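Local coordinates for protein N-acetylglucosamine-6-phosphate deacetylase (Mycobacterium smegmatis, PDB 6FV4) that probably removes the acetyl group from N-acetylglucosamine-6-phosphate, as a metal-dependent hydrolase of the NagA family, at residues E253-G258 against A318-T323; M285-M290 against G307-A312. The protein carries 1 engineered substitution. One frame throughout, in Å; residues are numbered along the deposited sequence.

Overall arrangement
Two small contacts, with centres about 12 Å apart, show how loops at the mouth of an amidohydrolase barrel are tied to one another. Along the chain the order is 253-258, 285-290, 307-312 and 318-323, so interaction 2 lies wholly within the span that interaction 1 brings together. Interaction 1 sets the end of barrel strand 251-255 against the loop leading into helix 324-334. Interaction 2 packs the loop after strand 278-281 on strand 308-311, an outer strand of a three-stranded antiparallel sheet. Hydrogen bonds between Ser320 O and Met285 N and between Thr321 OG1 and Gly307 O join the two, linking that sheet to the predicted substrate-binding loop beside the metal site.

Interaction 1 of 2, residues E253-G258 against A318-T323; sequences EMIVDG and AGSTAT
Asp257 meets the 318-323 loop in two ways: its CB rests on the methyl of Ala322, CB to CB 3.9 Å, while its carboxylate turns toward Ser320 without bonding to it, Asp257 OD2 standing 3.9 Å from Ser320 OG. A water bridges the segments one residue further on. It donates to Asp257 OD2 at 2.6 Å and accepts from Thr321 N at 3.0 Å, so a backbone amide of one loop is coupled to a carboxylate of the other through a single molecule. Chi1 of Asp257, 60°, places CG between the backbone N and the carbonyl carbon and brings the carboxylate back over its own loop, where OD1 accepts from Val259 N and OD2 is hydrogen-bonded to His260 ND1. Ile255 adds a marginal contact, its CG2 4.5 Å from the hydroxyl oxygen OG of Ser320. This is the C-terminal rim of the amidohydrolase barrel, where loops following the strands gather around the metals; Ile255 also packs on His225, a cadmium ligand, and on the engineered Ala283. Ser320 is held both by its own loop and by the backbone at Thr282. With OG anti to the backbone N (chi1 169°), the hydroxyl accepts from Ala322 N at 3.0 Å, an N-H...O angle of 157°, which makes an ST turn, and it is also hydrogen-bonded to Thr282 O. Farther out, Ala318 and Gly319 are predicted to bind substrate, as is His260, and Glu253 OE1 accepts from the backbone N of His225 and is hydrogen-bonded to ND1 of the zinc ligand His72.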
ATOM      1  N   GLU B 253       0.245  13.809   0.286  1.00 23.31           N
ATOM      2  CA  GLU B 253       1.230  14.466  -0.559  1.00 23.38           C
ATOM      3  C   GLU B 253       2.363  13.500  -0.832  1.00 21.98           C
ATOM      4  O   GLU B 253       2.750  12.713   0.032  1.00 23.99           O
ATOM      5  CB  GLU B 253       1.828  15.712   0.123  1.00 26.38           C
ATOM      6  CG  GLU B 253       0.885  16.875   0.387  1.00 25.57           C
ATOM      7  CD  GLU B 253       1.593  18.024   1.111  1.00 29.68           C
ATOM      8  OE1 GLU B 253       2.805  17.874   1.460  1.00 24.84           O
ATOM      9  OE2 GLU B 253       0.947  19.079   1.340  1.00 33.17           O
ATOM     10  N   MET B 254       2.916  13.572  -2.035  1.00 21.67           N
ATOM     11  CA  MET B 254       4.140  12.839  -2.289  1.00 21.38           C
ATOM     12  C   MET B 254       5.037  13.693  -3.167  1.00 22.46           C
ATOM     13  O   MET B 254       4.577  14.290  -4.145  1.00 24.17           O
ATOM     14  CB  MET B 254       3.844  11.458  -2.947  1.00 21.22           C
ATOM     15  CG  MET B 254       5.066  10.604  -3.109  1.00 28.23           C
ATOM     16  SD  MET B 254       4.700   8.844  -3.379  1.00 34.75           S
ATOM     17  CE  MET B 254       3.714   8.436  -1.936  1.00 23.11           C
ATOM     18  N   ILE B 255       6.320  13.758  -2.812  1.00 23.90           N
ATOM     19  CA  ILE B 255       7.321  14.399  -3.660  1.00 23.46           C
ATOM     20  C   ILE B 255       7.841  13.327  -4.616  1.00 30.10           C
ATOM     21  O   ILE B 255       8.637  12.467  -4.228  1.00 26.15           O
ATOM     22  CB  ILE B 255       8.469  15.008  -2.851  1.00 26.78           C
ATOM     23  CG1 ILE B 255       7.948  16.004  -1.817  1.00 26.41           C
ATOM     24  CG2 ILE B 255       9.448  15.687  -3.797  1.00 26.04           C
ATOM     25  CD1 ILE B 255       8.964  16.320  -0.717  1.00 27.11           C
ATOM     26  N   VAL B 256       7.415  13.397  -5.875  1.00 28.79           N
ATOM     27  CA  VAL B 256       7.870  12.449  -6.889  1.00 31.60           C
ATOM     28  C   VAL B 256       8.872  13.142  -7.803  1.00 32.41           C
ATOM     29  O   VAL B 256       8.580  13.436  -8.968  1.00 30.75           O
ATOM     30  CB  VAL B 256       6.675  11.879  -7.668  1.00 32.77           C
ATOM     31  CG1 VAL B 256       7.093  10.679  -8.497  1.00 34.75           C
ATOM     32  CG2 VAL B 256       5.591  11.464  -6.680  1.00 27.82           C
ATOM     33  N   ASP B 257      10.050  13.450  -7.259  1.00 30.51           N
ATOM     34  CA  ASP B 257      11.164  13.939  -8.055  1.00 35.10           C
ATOM     35  C   ASP B 257      12.185  12.847  -8.358  1.00 35.91           C
ATOM     36  O   ASP B 257      13.203  13.132  -8.987  1.00 41.34           O
ATOM     37  CB  ASP B 257      11.849  15.128  -7.353  1.00 38.47           C
ATOM     38  CG  ASP B 257      12.410  14.762  -5.984  1.00 38.30           C
ATOM     39  OD1 ASP B 257      12.205  13.608  -5.555  1.00 36.17           O
ATOM     40  OD2 ASP B 257      13.054  15.630  -5.341  1.00 38.07           O
ATOM     41  N   GLY B 258      11.927  11.606  -7.943  1.00 35.62           N
ATOM     42  CA  GLY B 258      12.871  10.520  -8.114  1.00 39.18           C
ATOM     43  C   GLY B 258      13.861  10.359  -6.980  1.00 41.25           C
ATOM     44  O   GLY B 258      14.559   9.338  -6.930  1.00 40.43           O
ATOM     45  N   ALA B 318      20.214  20.282  -0.181  1.00 34.38           N
ATOM     46  CA  ALA B 318      19.452  21.312   0.511  1.00 41.07           C
ATOM     47  C   ALA B 318      17.951  21.248   0.225  1.00 43.88           C
ATOM     48  O   ALA B 318      17.245  22.237   0.465  1.00 46.69           O
ATOM     49  CB  ALA B 318      19.989  22.698   0.147  1.00 37.65           C
ATOM     50  N   GLY B 319      17.454  20.128  -0.295  1.00 41.24           N
ATOM     51  CA  GLY B 319      16.035  19.924  -0.500  1.00 35.08           C
ATOM     52  C   GLY B 319      15.681  19.739  -1.964  1.00 35.94           C
ATOM     53  O   GLY B 319      16.540  19.676  -2.847  1.00 31.93           O
ATOM     54  N   SER B 320      14.375  19.672  -2.215  1.00 33.20           N
ATOM     55  CA  SER B 320      13.870  19.475  -3.565  1.00 30.26           C
ATOM     56  C   SER B 320      14.166  20.667  -4.466  1.00 29.10           C
ATOM     57  O   SER B 320      14.031  21.826  -4.057  1.00 28.51           O
ATOM     58  CB  SER B 320      12.358  19.253  -3.525  1.00 29.74           C
ATOM     59  OG  SER B 320      11.861  19.309  -4.847  1.00 31.02           O
ATOM     60  N   THR B 321      14.537  20.389  -5.714  1.00 22.72           N
ATOM     61  CA  THR B 321      14.572  21.431  -6.735  1.00 26.93           C
ATOM     62  C   THR B 321      13.626  21.073  -7.868  1.00 28.50           C
ATOM     63  O   THR B 321      13.891  21.342  -9.041  1.00 27.56           O
ATOM     64  CB  THR B 321      15.984  21.702  -7.266  1.00 30.86           C
ATOM     65  OG1 THR B 321      16.657  20.481  -7.559  1.00 31.54           O
ATOM     66  CG2 THR B 321      16.811  22.496  -6.257  1.00 28.37           C
ATOM     67  N   ALA B 322      12.503  20.463  -7.510  1.00 28.69           N
ATOM     68  CA  ALA B 322      11.532  19.987  -8.484  1.00 32.89           C
ATOM     69  C   ALA B 322      10.560  21.096  -8.846  1.00 28.71           C
ATOM     70  O   ALA B 322      10.236  21.950  -8.020  1.00 30.31           O
ATOM     71  CB  ALA B 322      10.752  18.792  -7.934  1.00 30.07           C
ATOM     72  N   THR B 323      10.103  21.079 -10.093  1.00 32.61           N
ATOM     73  CA  THR B 323       8.960  21.873 -10.528  1.00 35.25           C
ATOM     74  C   THR B 323       7.792  20.939 -10.802  1.00 29.98           C
ATOM     75  O   THR B 323       7.973  19.737 -11.028  1.00 28.18           O
ATOM     76  CB  THR B 323       9.272  22.674 -11.799  1.00 35.47           C
ATOM     77  OG1 THR B 323       9.588  21.766 -12.861  1.00 35.88           O
ATOM     78  CG2 THR B 323      10.445  23.599 -11.574  1.00 35.06           C
TER
HETATM   79  O   HOH W   1      14.682  17.400  -6.227  1.00 33.40           O

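Interaction 2 of 2, residues M285-M290 against G307-A312; sequences MAATGM and GVARVA
Met285 and Ala287 converge on one methyl group, the CB of Ala309. From its CB, which points toward the strand, the Met285 chain, in one of two modelled conformers, runs to CG with chi1 at 53° and then bends at both chi2 and chi3, folding the thioether back over its own turn. In that conformer the sulfur is used twice: SD lies 3.9 Å from Ala309 CB, and it also takes a weak hydrogen bond from Ala287 N at 3.2 Å. The terminal CE runs on past it and approaches Ala309 less closely. Beside the sulfur, Ala287 CB approaches Ala309 CB to 3.8 Å, so the strand methyl sits against sulfur and methyl together. Met285 O receives both Thr288 N, 2.9 Å away, and Thr288 OG1 at 2.7 Å, the hydroxyl tilted 15° from the carbonyl plane. Leu297 and Val304, from the other two strands of the sheet, pack on Ala287, and Ile302 on Ala309. Met285 also lies near the zinc ligand His74 and the predicted substrate-binding residue Gly319. The backbone forms two overlapping beta turns, type I from Met285 to Thr288 and type II from Ala287 to Met290, set against an outer strand of a three-stranded antiparallel sheet.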
ATOM      1  N   MET B 285      12.600  24.248  -3.134  1.00 28.01           N
ATOM      2  CA  MET B 285      13.301  25.282  -2.387  0.56 26.49           C
ATOM      3  C   MET B 285      13.819  26.353  -3.340  1.00 27.48           C
ATOM      4  O   MET B 285      13.675  26.263  -4.564  1.00 25.25           O
ATOM      5  CB  MET B 285      14.424  24.697  -1.518  0.56 29.48           C
ATOM      6  CG  MET B 285      15.437  23.822  -2.218  0.56 30.20           C
ATOM      7  SD  MET B 285      16.823  24.694  -2.958  0.56 42.57           S
ATOM      8  CE  MET B 285      17.413  25.694  -1.590  0.56 29.07           C
ATOM      9  N   ALA B 286      14.378  27.423  -2.752  1.00 25.92           N
ATOM     10  CA  ALA B 286      14.646  28.641  -3.505  1.00 25.72           C
ATOM     11  C   ALA B 286      15.608  28.451  -4.666  1.00 26.18           C
ATOM     12  O   ALA B 286      15.581  29.263  -5.595  1.00 29.07           O
ATOM     13  CB  ALA B 286      15.171  29.741  -2.569  1.00 31.44           C
ATOM     14  N   ALA B 287      16.433  27.400  -4.673  1.00 28.33           N
ATOM     15  CA  ALA B 287      17.353  27.215  -5.792  1.00 29.67           C
ATOM     16  C   ALA B 287      16.702  26.561  -7.004  1.00 31.16           C
ATOM     17  O   ALA B 287      17.350  26.453  -8.047  1.00 26.58           O
ATOM     18  CB  ALA B 287      18.561  26.381  -5.367  1.00 27.82           C
ATOM     19  N   THR B 288      15.450  26.123  -6.889  1.00 28.66           N
ATOM     20  CA  THR B 288      14.753  25.507  -8.010  1.00 26.29           C
ATOM     21  C   THR B 288      14.781  26.400  -9.243  1.00 29.39           C
ATOM     22  O   THR B 288      14.450  27.587  -9.175  1.00 30.94           O
ATOM     23  CB  THR B 288      13.306  25.213  -7.609  1.00 28.34           C
ATOM     24  OG1 THR B 288      13.307  24.405  -6.425  1.00 26.85           O
ATOM     25  CG2 THR B 288      12.571  24.477  -8.738  1.00 29.69           C
ATOM     26  N   GLY B 289      15.187  25.819 -10.373  1.00 30.64           N
ATOM     27  CA  GLY B 289      15.190  26.514 -11.648  1.00 31.99           C
ATOM     28  C   GLY B 289      16.389  27.400 -11.912  1.00 35.35           C
ATOM     29  O   GLY B 289      16.421  28.076 -12.950  1.00 36.27           O
ATOM     30  N   MET B 290      17.370  27.430 -11.021  1.00 34.73           N
ATOM     31  CA  MET B 290      18.543  28.267 -11.223  1.00 35.67           C
ATOM     32  C   MET B 290      19.634  27.492 -11.945  1.00 36.57           C
ATOM     33  O   MET B 290      19.762  26.276 -11.793  1.00 34.78           O
ATOM     34  CB  MET B 290      19.079  28.787  -9.891  1.00 33.17           C
ATOM     35  CG  MET B 290      18.062  29.599  -9.116  1.00 35.47           C
ATOM     36  SD  MET B 290      18.806  30.235  -7.617  1.00 42.89           S
ATOM     37  CE  MET B 290      19.507  31.750  -8.263  1.00 38.16           C
ATOM     38  N   GLY B 307      21.861  20.963 -11.531  1.00 41.61           N
ATOM     39  CA  GLY B 307      20.517  21.200 -11.044  1.00 38.15           C
ATOM     40  C   GLY B 307      20.218  20.691  -9.650  1.00 37.49           C
ATOM     41  O   GLY B 307      19.078  20.846  -9.188  1.00 41.57           O
ATOM     42  N   VAL B 308      21.187  20.085  -8.964  1.00 35.47           N
ATOM     43  CA  VAL B 308      21.019  19.622  -7.589  1.00 34.86           C
ATOM     44  C   VAL B 308      21.622  20.660  -6.654  1.00 36.07           C
ATOM     45  O   VAL B 308      22.791  21.039  -6.810  1.00 38.04           O
ATOM     46  CB  VAL B 308      21.682  18.253  -7.372  1.00 36.54           C
ATOM     47  CG1 VAL B 308      21.538  17.815  -5.920  1.00 39.60           C
ATOM     48  CG2 VAL B 308      21.092  17.209  -8.328  1.00 39.96           C
ATOM     49  N   ALA B 309      20.841  21.112  -5.679  1.00 33.19           N
ATOM     50  CA  ALA B 309      21.278  22.157  -4.763  1.00 36.64           C
ATOM     51  C   ALA B 309      21.924  21.542  -3.523  1.00 38.84           C
ATOM     52  O   ALA B 309      21.366  20.620  -2.921  1.00 39.68           O
ATOM     53  CB  ALA B 309      20.095  23.043  -4.362  1.00 32.41           C
ATOM     54  N   ARG B 310      23.103  22.052  -3.147  1.00 38.49           N
ATOM     55  CA  ARG B 310      23.783  21.640  -1.925  1.00 37.13           C
ATOM     56  C   ARG B 310      24.284  22.875  -1.195  1.00 38.18           C
ATOM     57  O   ARG B 310      24.590  23.904  -1.811  1.00 34.99           O
ATOM     58  CB  ARG B 310      24.964  20.697  -2.201  1.00 41.18           C
ATOM     59  CG  ARG B 310      24.571  19.302  -2.661  1.00 40.01           C
ATOM     60  CD  ARG B 310      25.787  18.537  -3.144  1.00 44.30           C
ATOM     61  NE  ARG B 310      25.462  17.163  -3.518  1.00 40.95           N
ATOM     62  CZ  ARG B 310      25.125  16.782  -4.746  1.00 44.47           C
ATOM     63  NH1 ARG B 310      25.072  17.667  -5.734  1.00 41.10           N
ATOM     64  NH2 ARG B 310      24.842  15.510  -4.984  1.00 38.87           N
ATOM     65  N   VAL B 311      24.367  22.785   0.128  1.00 40.60           N
ATOM     66  CA  VAL B 311      24.962  23.893   0.863  1.00 41.93           C
ATOM     67  C   VAL B 311      26.452  23.921   0.543  1.00 42.12           C
ATOM     68  O   VAL B 311      27.117  22.878   0.510  1.00 42.05           O
ATOM     69  CB  VAL B 311      24.671  23.783   2.368  1.00 45.21           C
ATOM     70  CG1 VAL B 311      23.168  23.736   2.609  1.00 45.68           C
ATOM     71  CG2 VAL B 311      25.329  22.575   2.976  1.00 50.54           C
ATOM     72  N   ALA B 312      26.965  25.109   0.222  1.00 43.41           N
ATOM     73  CA  ALA B 312      28.325  25.212  -0.294  1.00 45.12           C
ATOM     74  C   ALA B 312      29.329  24.697   0.731  1.00 45.77           C
ATOM     75  O   ALA B 312      29.187  24.921   1.934  1.00 45.06           O
ATOM     76  CB  ALA B 312      28.646  26.657  -0.677  1.00 42.49           C
TER